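Local coordinates for L-lysine 6-monooxygenase (Pseudomonas syringae pv. tomato, PDB 5CQF), which probably catalyses the FAD- and NADPH-dependent N6-hydroxylation of L-lysine, an early step in making hydroxamate siderophores, at residues Leu45-Gln57 with Val125-Glu137. Residues are numbered along the deposited sequence; the frame is centred on the assembly and turned at random.
Sequences LSIGYLEAAPDTQ and VDGHTRFDTPVTE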
ATOM      1  N   LEU A  45     -33.636  27.931  17.768  1.00 71.54           N
ATOM      2  CA  LEU A  45     -32.659  28.785  18.456  1.00 69.03           C
ATOM      3  C   LEU A  45     -31.896  29.647  17.442  1.00 64.04           C
ATOM      4  O   LEU A  45     -31.451  29.161  16.413  1.00 62.94           O
ATOM      5  CB  LEU A  45     -31.717  27.882  19.243  1.00 70.89           C
ATOM      6  CG  LEU A  45     -30.658  28.406  20.211  1.00 74.88           C
ATOM      7  CD1 LEU A  45     -30.363  27.328  21.254  1.00 74.34           C
ATOM      8  CD2 LEU A  45     -29.364  28.804  19.505  1.00 74.81           C
ATOM      9  N   SER A  46     -31.788  30.936  17.724  1.00 63.89           N
ATOM     10  CA  SER A  46     -31.165  31.889  16.816  1.00 62.64           C
ATOM     11  C   SER A  46     -29.744  32.134  17.282  1.00 61.53           C
ATOM     12  O   SER A  46     -29.492  32.464  18.448  1.00 62.16           O
ATOM     13  CB  SER A  46     -31.943  33.212  16.771  1.00 66.87           C
ATOM     14  OG  SER A  46     -31.570  34.077  17.841  1.00 71.59           O
ATOM     15  N   ILE A  47     -28.820  31.973  16.352  1.00 58.11           N
ATOM     16  CA  ILE A  47     -27.421  32.075  16.622  1.00 52.44           C
ATOM     17  C   ILE A  47     -26.829  32.849  15.462  1.00 49.96           C
ATOM     18  O   ILE A  47     -27.245  32.660  14.324  1.00 53.39           O
ATOM     19  CB  ILE A  47     -26.805  30.670  16.768  1.00 53.19           C
ATOM     20  CG1 ILE A  47     -25.284  30.744  16.810  1.00 52.12           C
ATOM     21  CG2 ILE A  47     -27.191  29.765  15.615  1.00 54.58           C
ATOM     22  CD1 ILE A  47     -24.659  29.482  17.330  1.00 53.79           C
ATOM     23  N   GLY A  48     -25.893  33.740  15.753  1.00 48.72           N
ATOM     24  CA  GLY A  48     -25.183  34.518  14.727  1.00 49.37           C
ATOM     25  C   GLY A  48     -23.702  34.186  14.752  1.00 49.90           C
ATOM     26  O   GLY A  48     -23.165  33.822  15.798  1.00 49.95           O
ATOM     27  N   TYR A  49     -23.022  34.300  13.617  1.00 49.85           N
ATOM     28  CA  TYR A  49     -21.592  33.986  13.600  1.00 50.61           C
ATOM     29  C   TYR A  49     -20.780  35.186  13.125  1.00 52.90           C
ATOM     30  O   TYR A  49     -21.155  35.852  12.164  1.00 55.95           O
ATOM     31  CB  TYR A  49     -21.301  32.761  12.713  1.00 48.24           C
ATOM     32  CG  TYR A  49     -22.102  31.533  13.063  1.00 46.10           C
ATOM     33  CD1 TYR A  49     -23.409  31.394  12.635  1.00 46.31           C
ATOM     34  CD2 TYR A  49     -21.541  30.498  13.805  1.00 44.62           C
ATOM     35  CE1 TYR A  49     -24.152  30.265  12.942  1.00 46.49           C
ATOM     36  CE2 TYR A  49     -22.276  29.372  14.126  1.00 43.67           C
ATOM     37  CZ  TYR A  49     -23.583  29.256  13.683  1.00 44.69           C
ATOM     38  OH  TYR A  49     -24.334  28.148  13.999  1.00 43.19           O
ATOM     39  N   LEU A  50     -19.664  35.443  13.795  1.00 52.49           N
ATOM     40  CA  LEU A  50     -18.829  36.579  13.468  1.00 54.96           C
ATOM     41  C   LEU A  50     -17.490  36.036  13.074  1.00 54.63           C
ATOM     42  O   LEU A  50     -16.823  35.438  13.917  1.00 53.61           O
ATOM     43  CB  LEU A  50     -18.635  37.447  14.706  1.00 55.90           C
ATOM     44  CG  LEU A  50     -19.693  38.453  15.182  1.00 59.48           C
ATOM     45  CD1 LEU A  50     -21.117  38.191  14.710  1.00 60.80           C
ATOM     46  CD2 LEU A  50     -19.656  38.458  16.696  1.00 59.07           C
ATOM     47  N   GLU A  51     -17.086  36.240  11.824  1.00 54.35           N
ATOM     48  CA  GLU A  51     -15.781  35.776  11.358  1.00 56.07           C
ATOM     49  C   GLU A  51     -14.941  36.952  10.919  1.00 56.40           C
ATOM     50  O   GLU A  51     -15.375  37.759  10.108  1.00 57.28           O
ATOM     51  CB  GLU A  51     -15.952  34.773  10.205  1.00 58.10           C
ATOM     52  CG  GLU A  51     -14.695  34.375   9.419  1.00 61.08           C
ATOM     53  CD  GLU A  51     -13.498  33.951  10.277  1.00 63.71           C
ATOM     54  OE1 GLU A  51     -13.656  33.326  11.357  1.00 65.36           O
ATOM     55  OE2 GLU A  51     -12.365  34.242   9.851  1.00 66.79           O
ATOM     56  N   ALA A  52     -13.720  37.023  11.429  1.00 58.87           N
ATOM     57  CA  ALA A  52     -12.839  38.159  11.169  1.00 61.52           C
ATOM     58  C   ALA A  52     -12.371  38.237   9.721  1.00 62.50           C
ATOM     59  O   ALA A  52     -12.271  39.314   9.166  1.00 62.90           O
ATOM     60  CB  ALA A  52     -11.640  38.102  12.099  1.00 62.00           C
ATOM     61  N   ALA A  53     -12.081  37.085   9.132  1.00 65.02           N
ATOM     62  CA  ALA A  53     -11.546  36.988   7.777  1.00 69.93           C
ATOM     63  C   ALA A  53     -12.652  36.992   6.728  1.00 73.79           C
ATOM     64  O   ALA A  53     -13.821  36.831   7.062  1.00 74.48           O
ATOM     65  CB  ALA A  53     -10.725  35.713   7.644  1.00 70.13           C
ATOM     66  N   PRO A  54     -12.281  37.181   5.448  1.00 81.07           N
ATOM     67  CA  PRO A  54     -13.274  37.144   4.367  1.00 81.91           C
ATOM     68  C   PRO A  54     -13.623  35.741   3.888  1.00 77.27           C
ATOM     69  O   PRO A  54     -12.897  34.779   4.150  1.00 72.32           O
ATOM     70  CB  PRO A  54     -12.605  37.936   3.232  1.00 85.66           C
ATOM     71  CG  PRO A  54     -11.143  37.823   3.488  1.00 87.16           C
ATOM     72  CD  PRO A  54     -10.977  37.702   4.983  1.00 85.93           C
ATOM     73  N   ASP A  55     -14.740  35.668   3.172  1.00 77.71           N
ATOM     74  CA  ASP A  55     -15.275  34.436   2.608  1.00 77.02           C
ATOM     75  C   ASP A  55     -14.535  34.165   1.307  1.00 77.72           C
ATOM     76  O   ASP A  55     -14.974  34.563   0.227  1.00 76.50           O
ATOM     77  CB  ASP A  55     -16.781  34.638   2.362  1.00 80.70           C
ATOM     78  CG  ASP A  55     -17.516  33.369   1.971  1.00 78.29           C
ATOM     79  OD1 ASP A  55     -16.910  32.283   1.940  1.00 76.19           O
ATOM     80  OD2 ASP A  55     -18.734  33.482   1.700  1.00 76.91           O
ATOM     81  N   THR A  56     -13.392  33.505   1.415  1.00 77.68           N
ATOM     82  CA  THR A  56     -12.550  33.266   0.251  1.00 82.21           C
ATOM     83  C   THR A  56     -11.897  31.887   0.324  1.00 82.03           C
ATOM     84  O   THR A  56     -11.640  31.364   1.411  1.00 81.12           O
ATOM     85  CB  THR A  56     -11.485  34.382   0.109  1.00 85.60           C
ATOM     86  OG1 THR A  56     -12.139  35.657   0.064  1.00 84.40           O
ATOM     87  CG2 THR A  56     -10.655  34.217  -1.175  1.00 88.41           C
ATOM     88  N   GLN A  57     -11.664  31.299  -0.847  1.00 83.78           N
ATOM     89  CA  GLN A  57     -10.975  30.021  -0.959  1.00 84.09           C
ATOM     90  C   GLN A  57      -9.577  30.120  -0.350  1.00 84.07           C
ATOM     91  O   GLN A  57      -9.176  29.250   0.404  1.00 82.58           O
ATOM     92  CB  GLN A  57     -10.898  29.584  -2.426  1.00 86.14           C
ATOM     93  CG  GLN A  57     -10.471  28.135  -2.632  1.00 92.17           C
ATOM     94  CD  GLN A  57     -10.308  27.744  -4.106  1.00 96.55           C
ATOM     95  OE1 GLN A  57      -9.385  27.002  -4.459  1.00 98.15           O
ATOM     96  NE2 GLN A  57     -11.209  28.229  -4.967  1.00 94.01           N
ATOM     97  N   VAL A 125     -24.579  26.929   4.775  1.00 49.39           N
ATOM     98  CA  VAL A 125     -24.987  27.207   6.173  1.00 49.07           C
ATOM     99  C   VAL A 125     -24.526  28.565   6.729  1.00 50.22           C
ATOM    100  O   VAL A 125     -24.552  28.786   7.935  1.00 50.78           O
ATOM    101  CB  VAL A 125     -24.488  26.105   7.132  1.00 47.54           C
ATOM    102  CG1 VAL A 125     -25.001  24.747   6.703  1.00 47.86           C
ATOM    103  CG2 VAL A 125     -22.976  26.083   7.209  1.00 45.92           C
ATOM    104  N   ASP A 126     -24.126  29.476   5.849  1.00 52.18           N
ATOM    105  CA  ASP A 126     -23.561  30.741   6.266  1.00 52.89           C
ATOM    106  C   ASP A 126     -24.556  31.907   6.275  1.00 53.94           C
ATOM    107  O   ASP A 126     -24.142  33.046   6.461  1.00 55.37           O
ATOM    108  CB  ASP A 126     -22.349  31.097   5.387  1.00 53.07           C
ATOM    109  CG  ASP A 126     -22.723  31.419   3.957  1.00 56.26           C
ATOM    110  OD1 ASP A 126     -23.914  31.279   3.575  1.00 58.16           O
ATOM    111  OD2 ASP A 126     -21.807  31.795   3.202  1.00 57.36           O
ATOM    112  N   GLY A 127     -25.850  31.638   6.093  1.00 55.00           N
ATOM    113  CA  GLY A 127     -26.884  32.694   6.151  1.00 55.62           C
ATOM    114  C   GLY A 127     -26.940  33.523   7.445  1.00 55.54           C
ATOM    115  O   GLY A 127     -27.636  34.525   7.502  1.00 59.67           O
ATOM    116  N   HIS A 128     -26.247  33.109   8.504  1.00 53.99           N
ATOM    117  CA  HIS A 128     -26.207  33.877   9.753  1.00 53.02           C
ATOM    118  C   HIS A 128     -24.786  34.271  10.080  1.00 52.63           C
ATOM    119  O   HIS A 128     -24.431  34.507  11.236  1.00 51.52           O
ATOM    120  CB  HIS A 128     -26.769  33.044  10.891  1.00 52.65           C
ATOM    121  CG  HIS A 128     -28.173  32.610  10.662  1.00 55.31           C
ATOM    122  ND1 HIS A 128     -28.492  31.361  10.168  1.00 57.71           N
ATOM    123  CD2 HIS A 128     -29.350  33.262  10.841  1.00 54.91           C
ATOM    124  CE1 HIS A 128     -29.808  31.263  10.044  1.00 59.10           C
ATOM    125  NE2 HIS A 128     -30.350  32.398  10.461  1.00 58.18           N
ATOM    126  N   THR A 129     -23.940  34.315   9.067  1.00 53.27           N
ATOM    127  CA  THR A 129     -22.565  34.624   9.325  1.00 52.90           C
ATOM    128  C   THR A 129     -22.246  35.998   8.799  1.00 54.46           C
ATOM    129  O   THR A 129     -22.568  36.310   7.657  1.00 54.74           O
ATOM    130  CB  THR A 129     -21.624  33.594   8.692  1.00 50.77           C
ATOM    131  OG1 THR A 129     -21.924  32.296   9.211  1.00 49.47           O
ATOM    132  CG2 THR A 129     -20.200  33.936   9.035  1.00 50.11           C
ATOM    133  N   ARG A 130     -21.609  36.810   9.640  1.00 55.07           N
ATOM    134  CA  ARG A 130     -21.051  38.076   9.207  1.00 59.56           C
ATOM    135  C   ARG A 130     -19.542  37.962   9.084  1.00 59.13           C
ATOM    136  O   ARG A 130     -18.844  37.845  10.092  1.00 57.37           O
ATOM    137  CB  ARG A 130     -21.436  39.169  10.193  1.00 62.92           C
ATOM    138  CG  ARG A 130     -22.936  39.450  10.198  1.00 68.37           C
ATOM    139  CD  ARG A 130     -23.386  39.996  11.546  1.00 73.02           C
ATOM    140  NE  ARG A 130     -24.771  40.468  11.558  1.00 77.65           N
ATOM    141  CZ  ARG A 130     -25.165  41.700  11.236  1.00 81.91           C
ATOM    142  NH1 ARG A 130     -26.458  42.014  11.292  1.00 83.85           N
ATOM    143  NH2 ARG A 130     -24.283  42.622  10.858  1.00 81.26           N
ATOM    144  N   PHE A 131     -19.049  37.973   7.844  1.00 61.93           N
ATOM    145  CA  PHE A 131     -17.601  37.964   7.571  1.00 65.71           C
ATOM    146  C   PHE A 131     -16.969  39.379   7.652  1.00 71.90           C
ATOM    147  O   PHE A 131     -17.678  40.380   7.802  1.00 70.99           O
ATOM    148  CB  PHE A 131     -17.320  37.348   6.203  1.00 65.22           C
ATOM    149  CG  PHE A 131     -17.750  35.910   6.072  1.00 64.55           C
ATOM    150  CD1 PHE A 131     -16.858  34.873   6.324  1.00 62.69           C
ATOM    151  CD2 PHE A 131     -19.042  35.585   5.665  1.00 63.20           C
ATOM    152  CE1 PHE A 131     -17.243  33.544   6.181  1.00 60.02           C
ATOM    153  CE2 PHE A 131     -19.431  34.256   5.539  1.00 61.48           C
ATOM    154  CZ  PHE A 131     -18.529  33.237   5.785  1.00 58.42           C
ATOM    155  N   ASP A 132     -15.635  39.451   7.573  1.00 76.68           N
ATOM    156  CA  ASP A 132     -14.891  40.725   7.699  1.00 79.30           C
ATOM    157  C   ASP A 132     -15.327  41.517   8.919  1.00 78.89           C
ATOM    158  O   ASP A 132     -15.368  42.746   8.903  1.00 85.39           O
ATOM    159  CB  ASP A 132     -15.060  41.567   6.441  1.00 82.51           C
ATOM    160  CG  ASP A 132     -14.568  40.852   5.214  1.00 83.92           C
ATOM    161  OD1 ASP A 132     -13.409  40.376   5.243  1.00 85.13           O
ATOM    162  OD2 ASP A 132     -15.343  40.742   4.243  1.00 83.37           O
ATOM    163  N   THR A 133     -15.614  40.785   9.986  1.00 74.95           N
ATOM    164  CA  THR A 133     -16.260  41.320  11.161  1.00 73.11           C
ATOM    165  C   THR A 133     -15.510  40.805  12.400  1.00 72.84           C
ATOM    166  O   THR A 133     -15.967  39.871  13.066  1.00 70.45           O
ATOM    167  CB  THR A 133     -17.741  40.898  11.165  1.00 71.45           C
ATOM    168  OG1 THR A 133     -18.331  41.239   9.905  1.00 72.12           O
ATOM    169  CG2 THR A 133     -18.512  41.571  12.275  1.00 70.66           C
ATOM    170  N   PRO A 134     -14.334  41.404  12.697  1.00 73.64           N
ATOM    171  CA  PRO A 134     -13.519  40.973  13.847  1.00 70.11           C
ATOM    172  C   PRO A 134     -14.116  41.370  15.192  1.00 67.17           C
ATOM    173  O   PRO A 134     -14.773  42.398  15.289  1.00 70.81           O
ATOM    174  CB  PRO A 134     -12.182  41.692  13.622  1.00 71.86           C
ATOM    175  CG  PRO A 134     -12.527  42.874  12.771  1.00 75.42           C
ATOM    176  CD  PRO A 134     -13.630  42.410  11.872  1.00 74.87           C
ATOM    177  N   VAL A 135     -13.908  40.561  16.222  1.00 62.09           N
ATOM    178  CA  VAL A 135     -14.311  40.967  17.545  1.00 63.03           C
ATOM    179  C   VAL A 135     -13.086  41.645  18.130  1.00 68.05           C
ATOM    180  O   VAL A 135     -11.997  41.085  18.105  1.00 72.03           O
ATOM    181  CB  VAL A 135     -14.776  39.795  18.403  1.00 57.84           C
ATOM    182  CG1 VAL A 135     -15.255  40.284  19.762  1.00 57.80           C
ATOM    183  CG2 VAL A 135     -15.892  39.082  17.692  1.00 58.06           C
ATOM    184  N   THR A 136     -13.265  42.881  18.572  1.00 71.03           N
ATOM    185  CA  THR A 136     -12.189  43.656  19.139  1.00 75.07           C
ATOM    186  C   THR A 136     -12.237  43.554  20.657  1.00 75.91           C
ATOM    187  O   THR A 136     -11.189  43.483  21.311  1.00 75.25           O
ATOM    188  CB  THR A 136     -12.296  45.128  18.717  1.00 79.04           C
ATOM    189  OG1 THR A 136     -13.562  45.659  19.134  1.00 80.21           O
ATOM    190  CG2 THR A 136     -12.169  45.249  17.208  1.00 81.57           C
ATOM    191  N   GLU A 137     -13.450  43.537  21.214  1.00 73.83           N
ATOM    192  CA  GLU A 137     -13.628  43.382  22.663  1.00 76.50           C
ATOM    193  C   GLU A 137     -14.972  42.728  23.006  1.00 70.12           C
ATOM    194  O   GLU A 137     -15.902  42.750  22.203  1.00 71.43           O
ATOM    195  CB  GLU A 137     -13.489  44.751  23.363  1.00 81.63           C
ATOM    196  CG  GLU A 137     -13.957  45.916  22.495  1.00 87.49           C
ATOM    197  CD  GLU A 137     -13.903  47.261  23.184  1.00 92.03           C
ATOM    198  OE1 GLU A 137     -14.870  48.041  23.022  1.00 92.22           O
ATOM    199  OE2 GLU A 137     -12.897  47.537  23.873  1.00 94.03           O
TER
HETATM  200  O   HOH W   1     -14.091  37.407  14.486  1.00 60.25           O
HETATM  201  O   HOH W   2     -19.307  30.681   2.846  1.00 49.70           O
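Phe131 lies with one ring face against Asp55 just beyond the ends of the parallel strands 47-50 and 129-130, at the edge of a Rossmann-type dinucleotide-binding fold. Asp55 CB sits 3.8 Å from the centroid of the Phe131 ring, almost on its normal, in a CH-pi contact, and the carboxylate beyond it stacks nearly parallel to the ring, the planes 9° apart. Swinging CG of Asp55 away from its own backbone N (chi1 -171°) lays the group along that face; Arg60 binds OD1 in a salt bridge. Thr129 CG2 covers the opposite face of Phe131, offset toward the rim, while Ala53 O comes up at the ring edge. Glu51 slants past the same ring, its CG 3.8 Å from Phe131 CD1, then bends at chi2 so that OE2 turns back to accept Ala53 N; OE1 takes Phe21 N in a loop that fits the GxGxxG pattern. In FAD-binding Rossmann folds an acidic residue at the end of the second strand commonly binds the adenosine ribose, a role that would suit Glu51.

The strands are zipped by a ladder in which Tyr49 N donates to His128 O, Arg130 N to Tyr49 O at 2.7 Å, and Glu51 N to Arg130 O. Past the paired strands, Thr133 N reaches Glu51 O, and Asp132 N meets Ala53 O from above the carbonyl plane. Tyr49 and Thr129 share a sheet face, the hydroxyl OG1 of Thr129 resting 3.6 Å from Tyr49 CB, with helix 23-37 packed on the tyrosine. On the other face Leu50 CD2 meets Val135 CG2, from the loop beyond, at 3.9 Å, the two side chains crossing at about a right angle. The carboxylates of Asp55 and Asp126 have their planes 82° apart; a water donates to Asp126 OD2 at 2.8 Å and more weakly to Asp55 OD1.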